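Local structure of uncharacterized protein (Bombyx mori, 5AZ0) at residues V6-L11 against E16-G21; I64-I69 against E286-F291; N196-E199 against S205-D208; L267-I272 against F293-E298. The protein is an aldo-keto reductase that probably reduces carbonyl compounds to alcohols with a nicotinamide cofactor bound to its TIM-barrel fold. One frame throughout, in Å; residues are numbered along the deposited sequence.

Contact 1 of 4, residues V6-L11 against E16-G21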
loop_
_atom_site.group_PDB
_atom_site.type_symbol
_atom_site.label_atom_id
_atom_site.label_comp_id
_atom_site.label_asym_id
_atom_site.label_seq_id
_atom_site.Cartn_x
_atom_site.Cartn_y
_atom_site.Cartn_z
ATOM N N VAL A 6 17.319 -4.096 -0.834
ATOM C CA VAL A 6 16.319 -3.111 -0.480
ATOM C C VAL A 6 16.631 -2.442 0.854
ATOM O O VAL A 6 16.643 -3.046 1.868
ATOM C CB VAL A 6 14.929 -3.725 -0.504
ATOM C CG1 VAL A 6 13.872 -2.649 -0.261
ATOM C CG2 VAL A 6 14.637 -4.350 -1.865
ATOM N N PRO A 7 16.915 -1.153 0.855
ATOM C CA PRO A 7 17.052 -0.527 2.168
ATOM C C PRO A 7 15.686 -0.387 2.958
ATOM O O PRO A 7 14.601 -0.511 2.379
ATOM C CB PRO A 7 17.584 0.875 1.824
ATOM C CG PRO A 7 17.005 1.141 0.497
ATOM C CD PRO A 7 16.965 -0.173 -0.244
ATOM N N ASN A 8 15.836 -0.139 4.249
ATOM C CA ASN A 8 14.755 -0.026 5.206
ATOM C C ASN A 8 14.600 1.380 5.731
ATOM O O ASN A 8 15.589 2.026 5.956
ATOM C CB ASN A 8 14.947 -0.983 6.378
ATOM C CG ASN A 8 15.009 -2.468 5.939
ATOM O OD1 ASN A 8 14.215 -3.008 5.148
ATOM N ND2 ASN A 8 16.008 -3.090 6.395
ATOM N N PHE A 9 13.352 1.826 5.896
ATOM C CA PHE A 9 13.008 3.015 6.726
ATOM C C PHE A 9 12.654 2.583 8.120
ATOM O O PHE A 9 12.357 1.420 8.345
ATOM C CB PHE A 9 11.889 3.792 6.083
ATOM C CG PHE A 9 12.204 4.307 4.664
ATOM C CD1 PHE A 9 13.449 4.784 4.320
ATOM C CD2 PHE A 9 11.215 4.433 3.739
ATOM C CE1 PHE A 9 13.689 5.295 3.049
ATOM C CE2 PHE A 9 11.436 4.914 2.475
ATOM C CZ PHE A 9 12.664 5.374 2.136
ATOM N N LYS A 10 12.798 3.483 9.077
ATOM C CA LYS A 10 12.524 3.214 10.462
ATOM C C LYS A 10 11.106 3.712 10.788
ATOM O O LYS A 10 10.741 4.829 10.482
ATOM C CB LYS A 10 13.549 3.932 11.336
ATOM C CG LYS A 10 15.045 3.796 10.953
ATOM C CD LYS A 10 15.425 2.351 10.846
ATOM C CE LYS A 10 16.924 2.068 11.134
ATOM N NZ LYS A 10 16.983 0.733 11.880
ATOM N N LEU A 11 10.326 2.911 11.451
ATOM C CA LEU A 11 8.992 3.317 11.909
ATOM C C LEU A 11 9.044 3.930 13.291
ATOM O O LEU A 11 9.994 3.747 14.038
ATOM C CB LEU A 11 8.067 2.097 11.963
ATOM C CG LEU A 11 7.808 1.398 10.623
ATOM C CD1 LEU A 11 7.058 0.103 10.938
ATOM C CD2 LEU A 11 7.096 2.312 9.657
ATOM N N GLU A 16 11.754 -1.652 11.533
ATOM C CA GLU A 16 12.081 -1.300 10.135
ATOM C C GLU A 16 11.054 -1.747 9.161
ATOM O O GLU A 16 10.487 -2.815 9.333
ATOM C CB GLU A 16 13.359 -2.114 9.721
ATOM C CG GLU A 16 14.527 -1.620 10.490
ATOM C CD GLU A 16 15.857 -2.100 9.953
ATOM O OE1 GLU A 16 16.004 -3.291 9.620
ATOM O OE2 GLU A 16 16.704 -1.250 9.937
ATOM N N ILE A 17 10.903 -0.997 8.091
ATOM C CA ILE A 17 10.083 -1.370 7.009
ATOM C C ILE A 17 10.877 -1.238 5.697
ATOM O O ILE A 17 11.421 -0.196 5.446
ATOM C CB ILE A 17 8.814 -0.548 6.959
ATOM C CG1 ILE A 17 7.870 -1.145 5.884
ATOM C CG2 ILE A 17 9.050 0.938 6.706
ATOM C CD1 ILE A 17 6.439 -0.608 5.995
ATOM N N PRO A 18 10.942 -2.297 4.884
ATOM C CA PRO A 18 11.692 -2.188 3.616
ATOM C C PRO A 18 11.024 -1.207 2.688
ATOM O O PRO A 18 9.759 -1.223 2.536
ATOM C CB PRO A 18 11.630 -3.630 3.031
ATOM C CG PRO A 18 11.470 -4.524 4.240
ATOM C CD PRO A 18 10.577 -3.710 5.184
ATOM N N ALA A 19 11.862 -0.409 2.030
ATOM C CA ALA A 19 11.420 0.734 1.200
ATOM C C ALA A 19 10.682 0.383 -0.044
ATOM O O ALA A 19 10.069 1.250 -0.694
ATOM C CB ALA A 19 12.583 1.546 0.833
ATOM N N LEU A 20 10.704 -0.905 -0.392
ATOM C CA LEU A 20 9.922 -1.418 -1.489
ATOM C C LEU A 20 9.205 -2.660 -1.020
ATOM O O LEU A 20 9.747 -3.427 -0.237
ATOM C CB LEU A 20 10.859 -1.732 -2.604
ATOM C CG LEU A 20 10.347 -2.148 -3.966
ATOM C CD1 LEU A 20 9.876 -0.900 -4.671
ATOM C CD2 LEU A 20 11.556 -2.766 -4.719
ATOM N N GLY A 21 7.948 -2.789 -1.418
ATOM C CA GLY A 21 7.107 -3.934 -1.085
ATOM C C GLY A 21 6.436 -4.536 -2.317
ATOM O O GLY A 21 6.187 -3.827 -3.309
#
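Lys10 and Glu16 lie side by side on one face of a short antiparallel hairpin and close a salt bridge, NZ to OE2 2.8 Å. The ammonium meets the anti side of that oxygen, 31° out of the carboxylate plane; the lysine chain, bent at chi2 (-54°) and again at chi4, runs alongside the glutamate in the same direction. On the other face Phe9 turns its ring over Ala19, whose CB sits 4.2 Å from the ring centroid and 21° off the normal, a CH-pi contact displaced toward the rim at CE2 and CZ. Leu11 CD2 extends this apolar side, 3.8 Å from Ile17 CG2. Phe9 and Ile17 form an antiparallel hydrogen-bonded pair, Phe9 N to Ile17 O and Ile17 N to Phe9 O both 2.8 Å, and Ala19 N adds a bond of 2.8 Å to Pro7 O. The hairpin is fastened to the barrel by Pro18 O, bonded to His68 ND1, and by backbone bonds from Ala19 and Gly21 to Ser274, while Ile17 and Pro18 press on Phe100. Charge is thus kept on the exposed face and carbon turned inward, consistent with the N-terminal hairpin that plugs the barrel bottom in aldo-keto reductases.

Contact 2 of 4, residues I64-I69 against E286-F291. With ACT (acetate ion), chain H.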
loop_
_atom_site.group_PDB
_atom_site.type_symbol
_atom_site.label_atom_id
_atom_site.label_comp_id
_atom_site.label_asym_id
_atom_site.label_seq_id
_atom_site.Cartn_x
_atom_site.Cartn_y
_atom_site.Cartn_z
ATOM N N ILE A 64 15.155 -13.292 -5.041
ATOM C CA ILE A 64 16.169 -12.196 -5.293
ATOM C C ILE A 64 16.426 -11.217 -4.166
ATOM O O ILE A 64 17.421 -10.471 -4.239
ATOM C CB ILE A 64 15.938 -11.396 -6.598
ATOM C CG1 ILE A 64 14.654 -10.550 -6.560
ATOM C CG2 ILE A 64 15.875 -12.368 -7.786
ATOM C CD1 ILE A 64 14.436 -9.682 -7.797
ATOM N N GLY A 65 15.551 -11.188 -3.139
ATOM C CA GLY A 65 15.772 -10.322 -1.954
ATOM C C GLY A 65 14.622 -9.396 -1.475
ATOM O O GLY A 65 14.823 -8.595 -0.617
ATOM N N TYR A 66 13.429 -9.529 -2.004
ATOM C CA TYR A 66 12.281 -8.803 -1.460
ATOM C C TYR A 66 11.905 -9.503 -0.130
ATOM O O TYR A 66 11.907 -10.748 -0.011
ATOM C CB TYR A 66 11.103 -8.875 -2.374
ATOM C CG TYR A 66 11.066 -7.967 -3.583
ATOM C CD1 TYR A 66 11.985 -8.078 -4.651
ATOM C CD2 TYR A 66 10.012 -7.043 -3.728
ATOM C CE1 TYR A 66 11.816 -7.295 -5.830
ATOM C CE2 TYR A 66 9.888 -6.261 -4.833
ATOM C CZ TYR A 66 10.765 -6.379 -5.910
ATOM O OH TYR A 66 10.508 -5.518 -6.999
ATOM N N ARG A 67 11.640 -8.687 0.858
ATOM C CA ARG A 67 11.144 -9.114 2.167
ATOM C C ARG A 67 9.780 -8.566 2.588
ATOM O O ARG A 67 9.119 -9.172 3.457
ATOM C CB ARG A 67 12.167 -8.721 3.167
ATOM C CG ARG A 67 13.551 -9.368 2.944
ATOM C CD ARG A 67 13.504 -10.905 3.061
ATOM N NE ARG A 67 14.803 -11.539 2.760
ATOM C CZ ARG A 67 15.111 -12.122 1.600
ATOM N NH1 ARG A 67 14.253 -12.211 0.576
ATOM N NH2 ARG A 67 16.305 -12.674 1.481
ATOM N N HIS A 68 9.327 -7.501 1.903
ATOM C CA HIS A 68 8.123 -6.781 2.235
ATOM C C HIS A 68 7.021 -7.216 1.299
ATOM O O HIS A 68 7.114 -7.065 0.082
ATOM C CB HIS A 68 8.415 -5.250 2.190
ATOM C CG HIS A 68 7.254 -4.336 2.453
ATOM N ND1 HIS A 68 7.450 -2.968 2.599
ATOM C CD2 HIS A 68 5.913 -4.554 2.622
ATOM C CE1 HIS A 68 6.274 -2.383 2.766
ATOM N NE2 HIS A 68 5.330 -3.316 2.792
ATOM N N ILE A 69 5.954 -7.760 1.891
ATOM C CA ILE A 69 4.793 -8.234 1.190
ATOM C C ILE A 69 3.529 -7.514 1.699
ATOM O O ILE A 69 3.209 -7.586 2.860
ATOM C CB ILE A 69 4.605 -9.757 1.444
ATOM C CG1 ILE A 69 5.809 -10.558 0.987
ATOM C CG2 ILE A 69 3.372 -10.267 0.693
ATOM C CD1 ILE A 69 5.779 -11.979 1.559
ATOM N N GLU A 286 13.520 -5.354 -12.063
ATOM C CA GLU A 286 13.720 -3.945 -12.531
ATOM C C GLU A 286 13.291 -2.976 -11.396
ATOM O O GLU A 286 14.107 -2.161 -10.962
ATOM C CB GLU A 286 12.898 -3.738 -13.811
ATOM C CG GLU A 286 13.095 -2.442 -14.615
ATOM C CD GLU A 286 11.918 -2.105 -15.555
ATOM O OE1 GLU A 286 11.061 -2.959 -15.822
ATOM O OE2 GLU A 286 11.824 -0.962 -16.047
ATOM N N ASN A 287 12.076 -3.182 -10.825
ATOM C CA ASN A 287 11.589 -2.356 -9.681
ATOM C C ASN A 287 12.520 -2.285 -8.514
ATOM O O ASN A 287 12.538 -1.258 -7.840
ATOM C CB ASN A 287 10.202 -2.768 -9.229
ATOM C CG ASN A 287 9.198 -2.594 -10.311
ATOM O OD1 ASN A 287 9.468 -1.880 -11.249
ATOM N ND2 ASN A 287 8.072 -3.275 -10.240
ATOM N N ALA A 288 13.343 -3.308 -8.273
ATOM C CA ALA A 288 14.238 -3.244 -7.098
ATOM C C ALA A 288 15.622 -2.706 -7.328
ATOM O O ALA A 288 16.413 -2.572 -6.350
ATOM C CB ALA A 288 14.324 -4.568 -6.381
ATOM N N SER A 289 15.910 -2.362 -8.582
ATOM C CA SER A 289 17.264 -1.884 -8.963
ATOM C C SER A 289 17.192 -0.348 -9.093
ATOM O O SER A 289 17.367 0.207 -10.188
ATOM C CB SER A 289 17.725 -2.596 -10.251
ATOM O OG SER A 289 17.332 -3.999 -10.243
ATOM N N ILE A 290 16.899 0.303 -7.945
ATOM C CA ILE A 290 16.542 1.719 -7.893
ATOM C C ILE A 290 17.168 2.475 -6.750
ATOM O O ILE A 290 16.766 3.606 -6.454
ATOM C CB ILE A 290 15.029 1.924 -7.762
ATOM C CG1 ILE A 290 14.504 1.298 -6.466
ATOM C CG2 ILE A 290 14.270 1.343 -8.950
ATOM C CD1 ILE A 290 13.098 1.666 -6.103
ATOM N N PHE A 291 18.116 1.864 -6.062
ATOM C CA PHE A 291 18.618 2.448 -4.821
ATOM C C PHE A 291 20.051 3.023 -4.934
ATOM O O PHE A 291 20.510 3.715 -4.034
ATOM C CB PHE A 291 18.482 1.406 -3.695
ATOM C CG PHE A 291 17.074 0.931 -3.509
ATOM C CD1 PHE A 291 16.099 1.788 -2.973
ATOM C CD2 PHE A 291 16.695 -0.346 -3.899
ATOM C CE1 PHE A 291 14.795 1.345 -2.818
ATOM C CE2 PHE A 291 15.388 -0.787 -3.731
ATOM C CZ PHE A 291 14.439 0.063 -3.205
HETATM C C ACT H . 17.659 -11.941 4.909
HETATM O O ACT H . 16.739 -11.054 4.820
HETATM O OXT ACT H . 17.788 -12.897 4.098
HETATM C CH3 ACT H . 18.656 -11.885 6.031
HETATM O O HOH W 1 8.183 -5.299 -8.039
#
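Tyr66 and Ala288 bring the two backbones no nearer than 8.2 Å between CA atoms, just after a Schellman turn in which Gly65, with positive phi, ends helix 51-64. The tyrosine ring spans the gap. Its CE1 lies 3.7 Å from Ala288 CB, which approaches the ring obliquely, and its OH reaches past to Asn287 CB at 3.6 Å. The buried hydroxyl is bonded to Val284 O and accepts from a water at 2.6 Å; that water accepts from Asn287 ND2 at 3.0 Å, so tyrosine and asparagine are joined through solvent. Arg67 turns the other way: bent at chi2 (-63°), it folds back so that NH1 meets Tyr66 O at 2.8 Å from above the carbonyl plane, and NH1 also bonds Ile62 O. Its NE and NH2 edge grips an acetate, probably from the crystallisation liquor, NE to O at 2.9 Å and NH2 to OXT at 3.0 Å. An alanine in place of Arg67 removes the guanidinium, which would probably leave Tyr66 O and Ile62 O without that donor and the acetate without its two-pronged hold. Tyr66 lies between the ends of helices 51-64 and 281-287 and Leu20, just ahead of barrel strand 68-70.

Contact 3 of 4, residues N196-E199 against S205-D208. With ACT (acetate ion), chain J; ACT (acetate ion), chain D.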
loop_
_atom_site.group_PDB
_atom_site.type_symbol
_atom_site.label_atom_id
_atom_site.label_comp_id
_atom_site.label_asym_id
_atom_site.label_seq_id
_atom_site.Cartn_x
_atom_site.Cartn_y
_atom_site.Cartn_z
ATOM N N ASN A 196 0.829 5.669 6.963
ATOM C CA ASN A 196 -0.382 6.028 6.217
ATOM C C ASN A 196 -0.088 5.604 4.861
ATOM O O ASN A 196 0.872 6.109 4.211
ATOM C CB ASN A 196 -0.667 7.544 6.253
ATOM C CG ASN A 196 -2.015 7.931 5.620
ATOM O OD1 ASN A 196 -2.885 7.102 5.412
ATOM N ND2 ASN A 196 -2.174 9.217 5.319
ATOM N N GLN A 197 -0.856 4.632 4.397
ATOM C CA GLN A 197 -0.714 4.100 3.024
ATOM C C GLN A 197 -1.720 4.742 2.123
ATOM O O GLN A 197 -2.926 4.587 2.339
ATOM C CB GLN A 197 -0.824 2.549 2.955
ATOM C CG GLN A 197 -0.650 2.033 1.557
ATOM C CD GLN A 197 -0.657 0.483 1.416
ATOM O OE1 GLN A 197 -1.321 -0.029 0.564
ATOM N NE2 GLN A 197 0.161 -0.213 2.178
ATOM N N ILE A 198 -1.213 5.394 1.062
ATOM C CA ILE A 198 -2.027 6.236 0.193
ATOM C C ILE A 198 -1.527 6.172 -1.220
ATOM O O ILE A 198 -0.412 5.745 -1.479
ATOM C CB ILE A 198 -1.951 7.736 0.604
ATOM C CG1 ILE A 198 -0.484 8.171 0.789
ATOM C CG2 ILE A 198 -2.749 7.970 1.838
ATOM C CD1 ILE A 198 -0.271 9.615 1.092
ATOM N N GLU A 199 -2.320 6.671 -2.156
ATOM C CA GLU A 199 -1.783 6.876 -3.518
ATOM C C GLU A 199 -0.789 8.003 -3.588
ATOM O O GLU A 199 -1.086 9.114 -3.169
ATOM C CB GLU A 199 -2.903 7.152 -4.501
ATOM C CG GLU A 199 -2.407 7.336 -5.955
ATOM C CD GLU A 199 -3.563 7.716 -6.947
ATOM O OE1 GLU A 199 -4.777 7.545 -6.620
ATOM O OE2 GLU A 199 -3.243 8.246 -8.027
ATOM N N SER A 205 1.257 14.052 -6.129
ATOM C CA SER A 205 2.367 14.078 -5.177
ATOM C C SER A 205 1.960 14.026 -3.716
ATOM O O SER A 205 2.805 13.702 -2.902
ATOM C CB SER A 205 3.198 15.370 -5.354
ATOM O OG SER A 205 2.472 16.488 -4.804
ATOM N N GLN A 206 0.754 14.497 -3.377
ATOM C CA GLN A 206 0.263 14.679 -1.980
ATOM C C GLN A 206 1.271 15.347 -1.063
ATOM O O GLN A 206 1.526 14.920 0.081
ATOM C CB GLN A 206 -0.267 13.342 -1.406
ATOM C CG GLN A 206 -1.266 12.750 -2.369
ATOM C CD GLN A 206 -2.475 12.202 -1.720
ATOM O OE1 GLN A 206 -3.235 12.934 -1.088
ATOM N NE2 GLN A 206 -2.700 10.910 -1.888
ATOM N N ALA A 207 1.868 16.414 -1.583
ATOM C CA ALA A 207 2.943 17.053 -0.872
ATOM C C ALA A 207 2.580 17.467 0.538
ATOM O O ALA A 207 3.328 17.189 1.476
ATOM C CB ALA A 207 3.538 18.264 -1.679
ATOM N N ASP A 208 1.447 18.105 0.729
ATOM C CA ASP A 208 1.089 18.557 2.092
ATOM C C ASP A 208 0.843 17.350 3.001
ATOM O O ASP A 208 1.257 17.353 4.146
ATOM C CB ASP A 208 -0.185 19.449 2.106
ATOM C CG ASP A 208 0.062 20.859 1.516
ATOM O OD1 ASP A 208 1.198 21.207 1.238
ATOM O OD2 ASP A 208 -0.915 21.581 1.259
HETATM C C ACT J . -0.431 18.560 -2.379
HETATM O O ACT J . -0.168 19.119 -1.313
HETATM O OXT ACT J . -1.265 17.664 -2.335
HETATM C CH3 ACT J . 0.259 18.847 -3.695
HETATM C C ACT D . -5.538 10.702 0.628
HETATM O O ACT D . -5.095 10.062 -0.450
HETATM O OXT ACT D . -5.679 10.211 1.785
HETATM C CH3 ACT D . -5.958 12.144 0.641
#
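Gln206 reaches back to Glu199 across the turn of a beta-alpha-beta unit of the TIM barrel, where strand 195-199 hands over to helix 207-215. The tight part is one bond: Gln206 NE2 donates to Glu199 O over 2.7 Å, nearly straight at 168°, in the carbonyl plane and also in the plane of its own amide. A bend at chi2 (-137°) swings the amide toward the strand end. Beside it Ile198 comes from the opposite direction, CD1 at 4.1 Å from NE2, a more distant touch; the isoleucine is packed instead on Leu209 of the helix and Val220 of the next strand. The carboxylate of Glu199 points elsewhere and is buried, held by Asn201 ND2 and by the backbone N atoms of Thr312 and Val313. An acetate, probably from the crystallisation liquor, lies beside Gln206 and Ile198. It takes the second N-H of Gln206, NE2 to O 2.9 Å, so both amide hydrogens are engaged, and its OXT lies 3.7 Å from Ile198 CG2. The looser, exposed side is the beginning of the helix at Ala207 and Asp208, where Gln206 holds the N-cap position and a second acetate of like origin sits; the positive end of the helix dipole would probably suit an anion there. Its oxygen O accepts from the backbone N of Asp208 at 2.8 Å.

Contact 4 of 4, residues L267-I272 against F293-E298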
loop_
_atom_site.group_PDB
_atom_site.type_symbol
_atom_site.label_atom_id
_atom_site.label_comp_id
_atom_site.label_asym_id
_atom_site.label_seq_id
_atom_site.Cartn_x
_atom_site.Cartn_y
_atom_site.Cartn_z
ATOM N N LEU A 267 10.285 8.527 -5.723
ATOM C CA LEU A 267 9.486 8.254 -4.486
ATOM C C LEU A 267 10.397 7.871 -3.375
ATOM O O LEU A 267 10.270 8.383 -2.219
ATOM C CB LEU A 267 8.378 7.193 -4.685
ATOM C CG LEU A 267 7.308 7.637 -5.683
ATOM C CD1 LEU A 267 6.352 6.532 -6.063
ATOM C CD2 LEU A 267 6.485 8.822 -5.164
ATOM N N TYR A 268 11.381 7.028 -3.694
ATOM C CA TYR A 268 12.306 6.590 -2.664
ATOM C C TYR A 268 13.031 7.769 -2.109
ATOM O O TYR A 268 13.274 7.866 -0.905
ATOM C CB TYR A 268 13.309 5.587 -3.238
ATOM C CG TYR A 268 14.455 5.333 -2.347
ATOM C CD1 TYR A 268 14.283 4.704 -1.159
ATOM C CD2 TYR A 268 15.734 5.753 -2.687
ATOM C CE1 TYR A 268 15.338 4.473 -0.294
ATOM C CE2 TYR A 268 16.825 5.517 -1.825
ATOM C CZ TYR A 268 16.620 4.874 -0.610
ATOM O OH TYR A 268 17.695 4.661 0.302
ATOM N N GLN A 269 13.440 8.648 -3.022
ATOM C CA GLN A 269 14.168 9.837 -2.663
ATOM C C GLN A 269 13.300 10.881 -1.901
ATOM O O GLN A 269 13.850 11.632 -1.157
ATOM C CB GLN A 269 14.759 10.504 -3.917
ATOM C CG GLN A 269 15.894 11.481 -3.565
ATOM C CD GLN A 269 16.747 11.897 -4.778
ATOM O OE1 GLN A 269 17.251 11.054 -5.526
ATOM N NE2 GLN A 269 16.892 13.199 -4.963
ATOM N N ARG A 270 11.974 10.874 -2.082
ATOM C CA ARG A 270 11.052 11.569 -1.166
ATOM C C ARG A 270 10.901 10.910 0.209
ATOM O O ARG A 270 10.185 11.453 1.070
ATOM C CB ARG A 270 9.682 11.758 -1.792
ATOM C CG ARG A 270 9.682 12.424 -3.161
ATOM C CD ARG A 270 8.248 12.753 -3.626
ATOM N NE ARG A 270 7.490 13.522 -2.617
ATOM C CZ ARG A 270 6.163 13.592 -2.591
ATOM N NH1 ARG A 270 5.426 12.961 -3.496
ATOM N NH2 ARG A 270 5.560 14.246 -1.617
ATOM N N GLY A 271 11.588 9.789 0.462
ATOM C CA GLY A 271 11.401 9.036 1.714
ATOM C C GLY A 271 10.079 8.254 1.783
ATOM O O GLY A 271 9.579 7.959 2.861
ATOM N N ILE A 272 9.541 7.898 0.631
ATOM C CA ILE A 272 8.279 7.209 0.519
ATOM C C ILE A 272 8.536 5.744 0.106
ATOM O O ILE A 272 9.312 5.509 -0.816
ATOM C CB ILE A 272 7.404 7.909 -0.548
ATOM C CG1 ILE A 272 7.058 9.305 -0.025
ATOM C CG2 ILE A 272 6.140 7.127 -0.791
ATOM C CD1 ILE A 272 6.275 10.204 -0.990
ATOM N N PHE A 293 21.231 5.433 -7.096
ATOM C CA PHE A 293 21.343 6.675 -7.865
ATOM C C PHE A 293 20.640 7.812 -7.154
ATOM O O PHE A 293 19.670 7.588 -6.468
ATOM C CB PHE A 293 20.906 6.474 -9.343
ATOM C CG PHE A 293 19.409 6.421 -9.591
ATOM C CD1 PHE A 293 18.682 5.245 -9.374
ATOM C CD2 PHE A 293 18.735 7.507 -10.178
ATOM C CE1 PHE A 293 17.325 5.181 -9.677
ATOM C CE2 PHE A 293 17.360 7.459 -10.465
ATOM C CZ PHE A 293 16.645 6.301 -10.191
ATOM N N GLN A 294 21.186 9.014 -7.278
ATOM C CA GLN A 294 20.693 10.207 -6.609
ATOM C C GLN A 294 20.233 11.116 -7.748
ATOM O O GLN A 294 21.011 11.388 -8.659
ATOM C CB GLN A 294 21.826 10.815 -5.781
ATOM C CG GLN A 294 21.448 11.970 -4.850
ATOM C CD GLN A 294 20.748 11.524 -3.561
ATOM O OE1 GLN A 294 20.992 10.420 -3.047
ATOM N NE2 GLN A 294 19.873 12.384 -3.030
ATOM N N LEU A 295 18.951 11.498 -7.756
ATOM C CA LEU A 295 18.419 12.438 -8.736
ATOM C C LEU A 295 18.873 13.806 -8.297
ATOM O O LEU A 295 18.759 14.151 -7.097
ATOM C CB LEU A 295 16.892 12.369 -8.861
ATOM C CG LEU A 295 16.351 11.111 -9.531
ATOM C CD1 LEU A 295 14.983 10.721 -8.955
ATOM C CD2 LEU A 295 16.206 11.184 -11.045
ATOM N N ASP A 296 19.417 14.599 -9.235
ATOM C CA ASP A 296 19.924 15.941 -8.846
ATOM C C ASP A 296 18.789 16.961 -8.877
ATOM O O ASP A 296 17.669 16.649 -9.306
ATOM C CB ASP A 296 21.177 16.370 -9.648
ATOM C CG ASP A 296 20.898 16.587 -11.113
ATOM O OD1 ASP A 296 19.790 17.055 -11.484
ATOM O OD2 ASP A 296 21.806 16.246 -11.875
ATOM N N ASP A 297 19.090 18.145 -8.367
ATOM C CA ASP A 297 18.110 19.181 -8.148
ATOM C C ASP A 297 17.353 19.445 -9.413
ATOM O O ASP A 297 16.161 19.635 -9.371
ATOM C CB ASP A 297 18.758 20.478 -7.670
ATOM C CG ASP A 297 19.401 20.360 -6.288
ATOM O OD1 ASP A 297 18.915 19.573 -5.453
ATOM O OD2 ASP A 297 20.402 21.078 -6.030
ATOM N N GLU A 298 18.038 19.454 -10.545
ATOM C CA GLU A 298 17.384 19.728 -11.856
ATOM C C GLU A 298 16.341 18.683 -12.223
ATOM O O GLU A 298 15.212 19.013 -12.667
ATOM C CB GLU A 298 18.451 19.810 -12.967
ATOM C CG GLU A 298 17.931 20.247 -14.337
ATOM C CD GLU A 298 18.933 20.005 -15.485
ATOM O OE1 GLU A 298 20.162 20.091 -15.251
ATOM O OE2 GLU A 298 18.478 19.728 -16.619
HETATM O O HOH W 2 16.879 8.383 -5.422
#
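Gln269 sends its side chain straight out from the last turn of helix 259-269, CG anti to the backbone N (chi1 -161°) and the chain extended at chi2, which delivers its amide to the backbone of Leu295. Two bonds follow. Gln269 OE1 receives Leu295 N at 2.8 Å, in the carbonyl plane and on a lone pair, and Gln269 NE2 donates to Leu295 O at 3.0 Å, almost straight at 171°. The amide is thus fixed against a flip, because both ends are read by the N-H and C=O of a single residue. Gln294 crosses it at about a right angle with its own amide stacked on the first, the planes 25° apart and NE2 3.6 Å from Gln269 CD. A water lies 2.7 Å from Gln269 OE1 and 3.1 Å from Phe293 O. The buried Leu295 side chain packs on Ile251 and Tyr255 of helix 246-255 and on Val300 and Leu303 of helix 297-304. An alanine in place of Gln269 would probably leave Leu295 N and O without these partners and free the loop to shift. Helix 259-269 ends in a Schellman motif at Gly271, and Asp296 N-caps helix 297-304 through OD1 to Asp299 N; a side-chain amide here ties the end of helix 259-269 to the loop that leads into helix 297-304, in the outer layer of the TIM barrel.

Contacts 1, 2 and 4 touch pairwise, and contact 3 joins them through contact 4. The centre of contact 1 lies 10 Å from that of contact 2, where Pro7 CD packs 3.4 Å from Phe291 CG, and 15 Å from that of contact 4, where Phe9 CZ lies 3.7 Å from Tyr268 CE1. Tyr268 also meets Phe291 of contact 2 edge-to-face. Contact 3 reaches contact 4 through Ser205 O and Arg270 NH1, 2.8 Å apart; its centre lies nearest that of the chain, about 11 Å away. There Gln197 bonds Asp70 and Lys104, which by family resemblance probably belong to the catalytic tetrad, whereas the hairpin of contact 1 closes the opposite barrel end, as in relatives.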